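Local coordinates for protein soluble inorganic pyrophosphatase (Toxoplasma gondii, PDB 5WRT) that probably hydrolyses inorganic pyrophosphate to phosphate with the help of magnesium ions, as family I soluble pyrophosphatases do, at residues D119-V124 with W155-I160. Residues are numbered along the deposited sequence; the frame is centred on the assembly and turned at random.
With MG (magnesium ion), chain C; MG (magnesium ion), chain D.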
loop_
_atom_site.group_PDB
_atom_site.type_symbol
_atom_site.label_atom_id
_atom_site.label_comp_id
_atom_site.label_asym_id
_atom_site.label_seq_id
_atom_site.Cartn_x
_atom_site.Cartn_y
_atom_site.Cartn_z
ATOM N N ASP A 119 18.835 -9.736 9.271
ATOM C CA ASP A 119 18.323 -8.824 10.282
ATOM C C ASP A 119 17.526 -9.569 11.350
ATOM O O ASP A 119 17.216 -10.755 11.201
ATOM C CB ASP A 119 17.434 -7.758 9.625
ATOM C CG ASP A 119 18.182 -6.474 9.341
ATOM O OD1 ASP A 119 19.407 -6.438 9.571
ATOM O OD2 ASP A 119 17.541 -5.500 8.890
ATOM N N PRO A 120 17.196 -8.904 12.463
ATOM C CA PRO A 120 16.217 -9.482 13.393
ATOM C C PRO A 120 14.881 -9.715 12.704
ATOM O O PRO A 120 14.481 -8.967 11.809
ATOM C CB PRO A 120 16.101 -8.424 14.496
ATOM C CG PRO A 120 17.391 -7.691 14.452
ATOM C CD PRO A 120 17.843 -7.700 13.021
ATOM N N LEU A 121 14.181 -10.759 13.148
ATOM C CA LEU A 121 12.949 -11.179 12.492
ATOM C C LEU A 121 11.874 -10.103 12.613
ATOM O O LEU A 121 11.624 -9.581 13.703
ATOM C CB LEU A 121 12.455 -12.491 13.100
ATOM C CG LEU A 121 11.189 -13.088 12.486
ATOM C CD1 LEU A 121 11.393 -13.361 11.006
ATOM C CD2 LEU A 121 10.797 -14.359 13.218
ATOM N N ASP A 122 11.231 -9.786 11.491
ATOM C CA ASP A 122 10.235 -8.724 11.438
ATOM C C ASP A 122 8.867 -9.234 11.876
ATOM O O ASP A 122 8.506 -10.390 11.642
ATOM C CB ASP A 122 10.136 -8.156 10.021
ATOM C CG ASP A 122 11.464 -7.644 9.500
ATOM O OD1 ASP A 122 12.178 -6.954 10.257
ATOM O OD2 ASP A 122 11.795 -7.937 8.333
ATOM N N VAL A 123 8.097 -8.350 12.511
ATOM C CA VAL A 123 6.754 -8.678 12.979
ATOM C C VAL A 123 5.829 -7.495 12.718
ATOM O O VAL A 123 6.199 -6.337 12.942
ATOM C CB VAL A 123 6.747 -9.068 14.476
ATOM C CG1 VAL A 123 7.414 -7.995 15.325
ATOM C CG2 VAL A 123 5.326 -9.338 14.958
ATOM N N VAL A 124 4.627 -7.790 12.228
ATOM C CA VAL A 124 3.572 -6.802 12.037
ATOM C C VAL A 124 2.511 -7.046 13.102
ATOM O O VAL A 124 1.983 -8.159 13.217
ATOM C CB VAL A 124 2.966 -6.881 10.626
ATOM C CG1 VAL A 124 2.024 -5.717 10.387
ATOM C CG2 VAL A 124 4.063 -6.902 9.574
ATOM N N TRP A 155 10.722 -12.740 6.076
ATOM C CA TRP A 155 9.463 -13.070 6.729
ATOM C C TRP A 155 8.810 -11.825 7.313
ATOM O O TRP A 155 9.482 -10.947 7.862
ATOM C CB TRP A 155 9.685 -14.087 7.849
ATOM C CG TRP A 155 10.006 -15.477 7.409
ATOM C CD1 TRP A 155 11.235 -16.062 7.389
ATOM C CD2 TRP A 155 9.080 -16.470 6.952
ATOM N NE1 TRP A 155 11.136 -17.355 6.940
ATOM C CE2 TRP A 155 9.824 -17.631 6.662
ATOM C CE3 TRP A 155 7.695 -16.489 6.754
ATOM C CZ2 TRP A 155 9.232 -18.799 6.186
ATOM C CZ3 TRP A 155 7.108 -17.652 6.281
ATOM C CH2 TRP A 155 7.877 -18.789 6.001
ATOM N N LYS A 156 7.489 -11.758 7.202
ATOM C CA LYS A 156 6.681 -10.776 7.919
ATOM C C LYS A 156 5.719 -11.562 8.804
ATOM O O LYS A 156 4.679 -12.036 8.336
ATOM C CB LYS A 156 5.945 -9.845 6.959
ATOM C CG LYS A 156 6.852 -9.145 5.959
ATOM C CD LYS A 156 7.915 -8.319 6.667
ATOM C CE LYS A 156 8.831 -7.624 5.670
ATOM N NZ LYS A 156 10.121 -7.199 6.285
ATOM N N VAL A 157 6.080 -11.722 10.072
ATOM C CA VAL A 157 5.227 -12.424 11.024
ATOM C C VAL A 157 4.077 -11.511 11.420
ATOM O O VAL A 157 4.271 -10.318 11.681
ATOM C CB VAL A 157 6.043 -12.866 12.253
ATOM C CG1 VAL A 157 5.145 -13.543 13.284
ATOM C CG2 VAL A 157 7.179 -13.788 11.841
ATOM N N LEU A 158 2.871 -12.068 11.469
ATOM C CA LEU A 158 1.691 -11.328 11.891
ATOM C C LEU A 158 1.350 -11.707 13.324
ATOM O O LEU A 158 1.364 -12.887 13.685
ATOM C CB LEU A 158 0.500 -11.610 10.972
ATOM C CG LEU A 158 0.797 -11.717 9.474
ATOM C CD1 LEU A 158 -0.426 -12.215 8.720
ATOM C CD2 LEU A 158 1.270 -10.384 8.912
ATOM N N ALA A 159 1.036 -10.701 14.138
ATOM C CA ALA A 159 0.824 -10.927 15.559
ATOM C C ALA A 159 -0.225 -9.956 16.077
ATOM O O ALA A 159 -0.554 -8.961 15.427
ATOM C CB ALA A 159 2.130 -10.782 16.347
ATOM N N ILE A 160 -0.752 -10.258 17.262
ATOM C CA ILE A 160 -1.747 -9.415 17.913
ATOM C C ILE A 160 -1.271 -9.098 19.325
ATOM O O ILE A 160 -0.813 -9.987 20.052
ATOM C CB ILE A 160 -3.144 -10.067 17.932
ATOM C CG1 ILE A 160 -4.141 -9.165 18.663
ATOM C CG2 ILE A 160 -3.102 -11.456 18.557
ATOM C CD1 ILE A 160 -4.504 -7.913 17.893
HETATM MG MG MG C . 13.227 -9.119 7.573
HETATM MG MG MG D . 13.280 -5.142 10.476
HETATM O O HOH W 1 14.469 -5.750 8.954
HETATM O O HOH W 2 12.105 -10.988 8.428
HETATM O O HOH W 3 14.063 -7.384 6.754
HETATM O O HOH W 4 14.230 -9.156 9.553
HETATM O O HOH W 5 14.249 -3.331 10.764
HETATM O O HOH W 6 12.235 -4.460 8.623
#
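Asp122 and Lys156 meet beside two magnesium ions, their side chains running alongside each other in the same direction. The carboxylate bridges the metals: OD2 of Asp122 binds one magnesium ion at 2.0 Å and OD1 the other at 2.1 Å. Lys156 NZ makes a salt bridge to Asp122 OD2 at 2.7 Å, arriving from above the carboxylate plane; this oxygen is gripped by both metal and ammonium. A bend at chi2 (-59°) takes the lysine chain alongside CB of Asp122 and brings NZ to OD2. Asp117 and Asp154 join Asp122 on the first magnesium ion, and Asp154 and Tyr93 also hold the ammonium, which probably offsets part of the acidic charge. A water on that metal donates to Trp155 O at 2.7 Å.

Behind the site the strands run parallel. Val157 N donates to Asp122 O (3.2 Å), Val124 N almost straight to Val157 O (2.6 Å), and Ala159 N binds Val124 O at 2.9 Å. On the face carrying Val123 and Val157, Val123 CG2 packs on Ala159 CB; beside it, Leu121 CD2 meets Val157 CG2 (3.9 Å). Helix 214-232 covers Leu121 and Trp155. A carboxylate bridging two metals beside a lysine characterises the family I pyrophosphatase active site.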